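Local coordinates for thyroid hormone-inducible hepatic protein (Mus musculus, PDB 3ONT) that helps regulate lipogenesis, especially in lactating mammary gland, and is important for making triglycerides with medium-length fatty acid chains, at residues 12-15 / 16-19; 67-70 / 71-75; 118-121 / 122-126. One frame throughout, in Å; residues are numbered along the deposited sequence.

Interaction 1 (12-15 / 16-19)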
loop_
_atom_site.group_PDB
_atom_site.type_symbol
_atom_site.label_atom_id
_atom_site.label_comp_id
_atom_site.label_asym_id
_atom_site.label_seq_id
_atom_site.Cartn_x
_atom_site.Cartn_y
_atom_site.Cartn_z
ATOM N N LYS A 12 -11.670 7.506 -9.009
ATOM C CA LYS A 12 -11.062 8.700 -8.384
ATOM C C LYS A 12 -10.640 8.527 -6.911
ATOM O O LYS A 12 -9.741 9.229 -6.425
ATOM C CB LYS A 12 -11.942 9.964 -8.569
ATOM C CG LYS A 12 -13.483 9.812 -8.347
ATOM C CD LYS A 12 -13.930 9.634 -6.864
ATOM C CE LYS A 12 -13.352 10.689 -5.887
ATOM N NZ LYS A 12 -13.804 12.084 -6.156
ATOM N N ASN A 13 -11.276 7.590 -6.216
ATOM C CA ASN A 13 -11.036 7.393 -4.789
ATOM C C ASN A 13 -10.042 6.267 -4.474
ATOM O O ASN A 13 -9.771 6.010 -3.305
ATOM C CB ASN A 13 -12.379 7.175 -4.049
ATOM C CG ASN A 13 -12.264 7.328 -2.522
ATOM O OD1 ASN A 13 -12.736 6.473 -1.755
ATOM N ND2 ASN A 13 -11.638 8.423 -2.081
ATOM N N CYS A 14 -9.498 5.604 -5.497
ATOM C CA CYS A 14 -8.594 4.466 -5.260
ATOM C C CYS A 14 -7.163 4.888 -4.913
ATOM O O CYS A 14 -6.723 5.987 -5.282
ATOM C CB CYS A 14 -8.600 3.468 -6.424
ATOM S SG CYS A 14 -7.535 3.818 -7.860
ATOM N N LEU A 15 -6.456 4.003 -4.201
ATOM C CA LEU A 15 -5.082 4.237 -3.744
ATOM C C LEU A 15 -4.153 4.710 -4.865
ATOM O O LEU A 15 -3.358 5.645 -4.675
ATOM C CB LEU A 15 -4.491 2.986 -3.073
ATOM C CG LEU A 15 -3.005 3.096 -2.687
ATOM C CD1 LEU A 15 -2.874 3.659 -1.293
ATOM C CD2 LEU A 15 -2.239 1.782 -2.807
ATOM N N LEU A 16 -4.253 4.079 -6.027
ATOM C CA LEU A 16 -3.357 4.421 -7.112
ATOM C C LEU A 16 -3.581 5.832 -7.680
ATOM O O LEU A 16 -2.626 6.530 -8.047
ATOM C CB LEU A 16 -3.468 3.387 -8.202
ATOM C CG LEU A 16 -2.097 3.009 -8.739
ATOM C CD1 LEU A 16 -2.163 1.538 -9.191
ATOM C CD2 LEU A 16 -1.591 3.987 -9.863
ATOM N N THR A 17 -4.844 6.242 -7.756
ATOM C CA THR A 17 -5.176 7.599 -8.162
ATOM C C THR A 17 -4.668 8.559 -7.102
ATOM O O THR A 17 -4.052 9.563 -7.415
ATOM C CB THR A 17 -6.688 7.755 -8.413
ATOM O OG1 THR A 17 -6.995 7.176 -9.685
ATOM C CG2 THR A 17 -7.095 9.209 -8.452
ATOM N N VAL A 18 -4.920 8.211 -5.850
ATOM C CA VAL A 18 -4.429 8.934 -4.694
ATOM C C VAL A 18 -2.895 9.124 -4.732
ATOM O O VAL A 18 -2.396 10.229 -4.466
ATOM C CB VAL A 18 -4.914 8.237 -3.384
ATOM C CG1 VAL A 18 -3.915 8.388 -2.260
ATOM C CG2 VAL A 18 -6.265 8.787 -2.963
HETATM N N MSE A 19 -2.170 8.060 -5.087
HETATM C CA MSE A 19 -0.722 8.127 -5.237
HETATM C C MSE A 19 -0.249 9.216 -6.184
HETATM O O MSE A 19 0.606 10.037 -5.807
HETATM C CB MSE A 19 -0.119 6.793 -5.632
HETATM C CG MSE A 19 0.256 5.991 -4.441
HETATM SE SE MSE A 19 0.626 4.120 -4.805
HETATM C CE MSE A 19 2.489 4.164 -5.431
#
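C14 meets T17 and V18 at the start of a helix, and the close packing here is mostly backbone. The carbonyl of C14 takes a nearly straight bond from V18 N (O to N 2.9 Å, 173° at the hydrogen), and one residue on, L15 O accepts from M19 N at 2.7 Å. These are the opening i to i+4 bonds of helix 15-32. C14 occupies the N-cap position of that helix. Its SG stands between its own backbone N and carbonyl carbon (chi1 83°), which sends the sulfur forward to the first turn, where it accepts from T17 N at 3.6 Å. The bond is weak, as expected of a sulfur in a place more often held by serine, threonine, aspartate or asparagine, but a small thiol suits a site that is also buried. SG additionally rests 4.1 Å from L16 CB. Further along, L15 CD2 lies 4.2 Å from SE of selenomethionine M19, an apolar pair on the buried side, where L76 of the second subunit also packs on L15. The opposite character appears at K12. This residue is exposed and its CB points away from the helix, as suits a long charged residue; its contribution is chiefly its carbonyl: K12 O lies 3.3 Å from T17 CG2. T17 points this methyl at the preceding loop while its OG1 hydrogen-bonds to P11 O. N13 is partly exposed and likewise offers backbone, its O accepting from H127 NE2 of the second subunit.

Interaction 2 (67-70 / 71-75)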
loop_
_atom_site.group_PDB
_atom_site.type_symbol
_atom_site.label_atom_id
_atom_site.label_comp_id
_atom_site.label_asym_id
_atom_site.label_seq_id
_atom_site.Cartn_x
_atom_site.Cartn_y
_atom_site.Cartn_z
ATOM N N SER A 67 10.218 13.276 0.907
ATOM C CA SER A 67 10.855 11.988 1.078
ATOM C C SER A 67 9.873 10.831 0.803
ATOM O O SER A 67 10.224 9.819 0.185
ATOM C CB SER A 67 11.447 11.922 2.467
ATOM O OG SER A 67 12.026 10.668 2.667
ATOM N N ILE A 68 8.636 11.001 1.248
ATOM C CA ILE A 68 7.580 10.057 0.964
ATOM C C ILE A 68 7.267 10.076 -0.532
ATOM O O ILE A 68 7.099 9.032 -1.157
ATOM C CB ILE A 68 6.346 10.396 1.786
ATOM C CG1 ILE A 68 6.625 10.091 3.259
ATOM C CG2 ILE A 68 5.122 9.663 1.248
ATOM C CD1 ILE A 68 5.503 10.442 4.171
ATOM N N CYS A 69 7.235 11.262 -1.121
ATOM C CA CYS A 69 7.013 11.367 -2.553
ATOM C C CYS A 69 8.053 10.611 -3.380
ATOM O O CYS A 69 7.723 10.037 -4.414
ATOM C CB CYS A 69 6.964 12.819 -2.982
ATOM S SG CYS A 69 6.524 12.988 -4.698
ATOM N N VAL A 70 9.306 10.608 -2.938
ATOM C CA VAL A 70 10.355 9.859 -3.653
ATOM C C VAL A 70 10.021 8.360 -3.663
ATOM O O VAL A 70 10.306 7.652 -4.630
ATOM C CB VAL A 70 11.776 10.131 -3.070
ATOM C CG1 VAL A 70 12.786 9.090 -3.538
ATOM C CG2 VAL A 70 12.245 11.535 -3.435
ATOM N N GLU A 71 9.392 7.883 -2.593
ATOM C CA GLU A 71 9.018 6.480 -2.518
ATOM C C GLU A 71 7.757 6.159 -3.323
ATOM O O GLU A 71 7.670 5.112 -3.949
ATOM C CB GLU A 71 8.943 6.021 -1.070
ATOM C CG GLU A 71 10.332 5.609 -0.587
ATOM C CD GLU A 71 10.463 5.423 0.927
ATOM O OE1 GLU A 71 9.583 5.891 1.711
ATOM O OE2 GLU A 71 11.479 4.794 1.330
ATOM N N VAL A 72 6.802 7.077 -3.323
ATOM C CA VAL A 72 5.626 6.969 -4.145
ATOM C C VAL A 72 6.013 6.942 -5.619
ATOM O O VAL A 72 5.398 6.236 -6.394
ATOM C CB VAL A 72 4.665 8.135 -3.868
ATOM C CG1 VAL A 72 3.561 8.199 -4.906
ATOM C CG2 VAL A 72 4.088 8.040 -2.454
ATOM N N ASP A 73 7.039 7.699 -6.003
ATOM C CA ASP A 73 7.444 7.818 -7.411
ATOM C C ASP A 73 8.252 6.630 -7.926
ATOM O O ASP A 73 8.347 6.421 -9.139
ATOM C CB ASP A 73 8.234 9.110 -7.650
ATOM C CG ASP A 73 7.349 10.344 -7.670
ATOM O OD1 ASP A 73 6.123 10.205 -7.832
ATOM O OD2 ASP A 73 7.884 11.469 -7.518
ATOM N N HIS A 74 8.854 5.877 -7.008
ATOM C CA HIS A 74 9.637 4.697 -7.362
ATOM C C HIS A 74 8.779 3.432 -7.339
ATOM O O HIS A 74 9.312 2.322 -7.332
ATOM C CB HIS A 74 10.859 4.552 -6.451
ATOM C CG HIS A 74 11.997 5.446 -6.833
ATOM N ND1 HIS A 74 12.047 6.780 -6.484
ATOM C CD2 HIS A 74 13.122 5.201 -7.546
ATOM C CE1 HIS A 74 13.154 7.317 -6.963
ATOM N NE2 HIS A 74 13.825 6.381 -7.611
ATOM N N GLY A 75 7.459 3.631 -7.349
ATOM C CA GLY A 75 6.471 2.560 -7.231
ATOM C C GLY A 75 6.490 1.827 -5.893
ATOM O O GLY A 75 5.848 0.783 -5.750
#
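H74 and V70 meet because the imidazole CG of H74 is anti to its carbonyl carbon (chi1 -80°), folding the ring back along the helix toward the residue four places earlier. C69 and D73, also four residues apart, merely touch: SG of C69 lies anti to its own backbone N (chi1 -174°), which carries it forward to 3.5 Å from D73 OD2. The imidazole does the more specific work. Its ND1 donates to V70 O at 2.7 Å, with 159° at the hydrogen and the acceptor near the ring plane, so the ring presents its edge. H74 N adds a weak bond to the same oxygen, and two donors of one residue thus share a carbonyl of the last turn. A histidine suits the place because its N-H sits close to the backbone. V70 CG1 runs alongside, 3.8 Å from ND1. On the inner side I68 CG2 touches V72 CG2 at 4.2 Å, and branched apolar residues fit there, since F119 of helix 115-147 packs on both and L133 and L130 of the second subunit meet I68 and V72 respectively. In the backbone V72 N bonds to I68 O at 2.9 Å, and D73 N to C69 O. The carboxylate of D73 faces helix 15-32, hydrogen-bonding S23 through OD1 and forming a salt bridge with R27 through OD2. After H74 the chain turns at G75, whose backbone shape is easiest for glycine: this is the C-terminal end of a helix, followed by a glycine at positive phi, with a histidine side chain supplying a donor to a carbonyl of the final turn.

Interaction 3 (118-121 / 122-126)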
loop_
_atom_site.group_PDB
_atom_site.type_symbol
_atom_site.label_atom_id
_atom_site.label_comp_id
_atom_site.label_asym_id
_atom_site.label_seq_id
_atom_site.Cartn_x
_atom_site.Cartn_y
_atom_site.Cartn_z
ATOM N N GLN A 118 5.380 4.995 9.583
ATOM C CA GLN A 118 4.129 4.270 9.439
ATOM C C GLN A 118 3.870 3.927 7.970
ATOM O O GLN A 118 3.607 2.769 7.638
ATOM C CB GLN A 118 2.972 5.066 10.056
ATOM C CG GLN A 118 3.079 5.148 11.584
ATOM C CD GLN A 118 2.032 6.071 12.241
ATOM O OE1 GLN A 118 0.954 6.339 11.680
ATOM N NE2 GLN A 118 2.348 6.546 13.451
ATOM N N PHE A 119 4.008 4.925 7.099
ATOM C CA PHE A 119 3.834 4.747 5.668
ATOM C C PHE A 119 4.722 3.612 5.216
ATOM O O PHE A 119 4.270 2.669 4.561
ATOM C CB PHE A 119 4.190 6.039 4.925
ATOM C CG PHE A 119 4.249 5.892 3.429
ATOM C CD1 PHE A 119 3.076 5.888 2.664
ATOM C CD2 PHE A 119 5.473 5.799 2.772
ATOM C CE1 PHE A 119 3.115 5.762 1.250
ATOM C CE2 PHE A 119 5.532 5.673 1.358
ATOM C CZ PHE A 119 4.348 5.651 0.603
ATOM N N HIS A 120 5.994 3.695 5.588
ATOM C CA HIS A 120 6.961 2.690 5.204
ATOM C C HIS A 120 6.546 1.310 5.717
ATOM O O HIS A 120 6.604 0.331 4.975
ATOM C CB HIS A 120 8.350 3.071 5.697
ATOM C CG HIS A 120 9.438 2.234 5.105
ATOM N ND1 HIS A 120 10.123 1.280 5.829
ATOM C CD2 HIS A 120 9.942 2.185 3.844
ATOM C CE1 HIS A 120 11.009 0.688 5.043
ATOM N NE2 HIS A 120 10.920 1.215 3.833
ATOM N N LEU A 121 6.104 1.229 6.966
ATOM C CA LEU A 121 5.663 -0.048 7.493
ATOM C C LEU A 121 4.546 -0.657 6.613
ATOM O O LEU A 121 4.667 -1.786 6.150
ATOM C CB LEU A 121 5.187 0.078 8.934
ATOM C CG LEU A 121 4.383 -1.135 9.445
ATOM C CD1 LEU A 121 5.190 -2.449 9.431
ATOM C CD2 LEU A 121 3.876 -0.845 10.833
ATOM N N HIS A 122 3.485 0.114 6.393
ATOM C CA HIS A 122 2.395 -0.258 5.505
ATOM C C HIS A 122 2.820 -0.674 4.106
ATOM O O HIS A 122 2.534 -1.809 3.705
ATOM C CB HIS A 122 1.377 0.855 5.467
ATOM C CG HIS A 122 0.740 1.088 6.798
ATOM N ND1 HIS A 122 0.292 0.052 7.594
ATOM C CD2 HIS A 122 0.497 2.224 7.486
ATOM C CE1 HIS A 122 -0.211 0.543 8.711
ATOM N NE2 HIS A 122 -0.095 1.860 8.672
ATOM N N PHE A 123 3.522 0.197 3.371
ATOM C CA PHE A 123 3.844 -0.151 1.986
ATOM C C PHE A 123 4.719 -1.383 1.901
ATOM O O PHE A 123 4.547 -2.182 1.001
ATOM C CB PHE A 123 4.273 1.065 1.092
ATOM C CG PHE A 123 5.771 1.309 0.956
ATOM C CD1 PHE A 123 6.597 0.424 0.272
ATOM C CD2 PHE A 123 6.340 2.500 1.454
ATOM C CE1 PHE A 123 7.998 0.683 0.129
ATOM C CE2 PHE A 123 7.758 2.803 1.313
ATOM C CZ PHE A 123 8.582 1.886 0.647
ATOM N N CYS A 124 5.615 -1.566 2.862
ATOM C CA CYS A 124 6.463 -2.758 2.882
ATOM C C CYS A 124 5.665 -4.032 3.153
ATOM O O CYS A 124 5.963 -5.090 2.589
ATOM C CB CYS A 124 7.568 -2.645 3.935
ATOM S SG CYS A 124 9.037 -1.809 3.368
ATOM N N SER A 125 4.682 -3.961 4.047
ATOM C CA SER A 125 3.964 -5.190 4.334
ATOM C C SER A 125 2.972 -5.551 3.243
ATOM O O SER A 125 2.764 -6.727 2.993
ATOM C CB SER A 125 3.415 -5.307 5.770
ATOM O OG SER A 125 3.228 -4.077 6.412
ATOM N N LEU A 126 2.411 -4.554 2.564
ATOM C CA LEU A 126 1.691 -4.809 1.324
ATOM C C LEU A 126 2.571 -5.568 0.346
ATOM O O LEU A 126 2.173 -6.605 -0.195
ATOM C CB LEU A 126 1.263 -3.518 0.663
ATOM C CG LEU A 126 0.013 -2.841 1.190
ATOM C CD1 LEU A 126 -0.449 -1.854 0.145
ATOM C CD2 LEU A 126 -1.075 -3.891 1.448
#
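H122 meets Q118 through its backbone N and ring, opening an i to i+4 series along helix 115-147, whose F119, H120 and F123 form an aromatic cluster in this helical-bundle protein. The backbone N of H122 donates to Q118 O at 2.9 Å, and CD2 of its ring passes near the same oxygen; ND1 is hydrogen-bonded to H122 ND1 of the second subunit, so histidine serves both the helix and the dimer. F123 comes next, its N bonded to F119 O. Its large flat ring suits a buried site between two aromatic neighbours. CD2 lies 3.3 Å from F119 CE2, the two rings set obliquely with centroids 5.2 Å apart. H120 approaches F123 differently: with its CG anti to the backbone N (chi1 -168°), the imidazole turns its edge to the phenyl face, in an offset edge-to-face pair with planes at 89° and CD2 3.4 Å from F123 CE2. C124 then places its sulfur over a face of that imidazole, SG standing 3.8 Å from the ring centroid, while its N bonds to H120 O. H120 is thereby gripped through one edge and one face, and a thiol is compact enough to lie over the ring. An alanine in place of H120 would probably leave the face of F123 and the sulfur of C124 without their shared aromatic partner and open a gap between them. S125 finishes the walk. Both its donors reach L121 O, N at 3.0 Å in the usual helical way, and a small hydroxyl can add to this because it sits so near the backbone: OG donates at 2.7 Å from above the carbonyl plane, 39° out of it.

In the fold
From the N terminus the three contacts come in series; each joins adjoining segments, so none nests in or crosses another, and none closes a long loop. Interaction 1 starts helix 15-32, interaction 2 ends helix 58-73, and interaction 3 lies on helix 115-147. Folding brings the first start beside the second end, where M19 O meets V72 CG1 at 3.6 Å. Interaction 2 also touches interaction 3, with E71 against H120 and F123. Interactions 1 and 3 do not touch, their nearest atoms being about 5 Å apart; interaction 2 touches both, so helix 58-73 bridges them. All three also touch the second subunit of the homodimer.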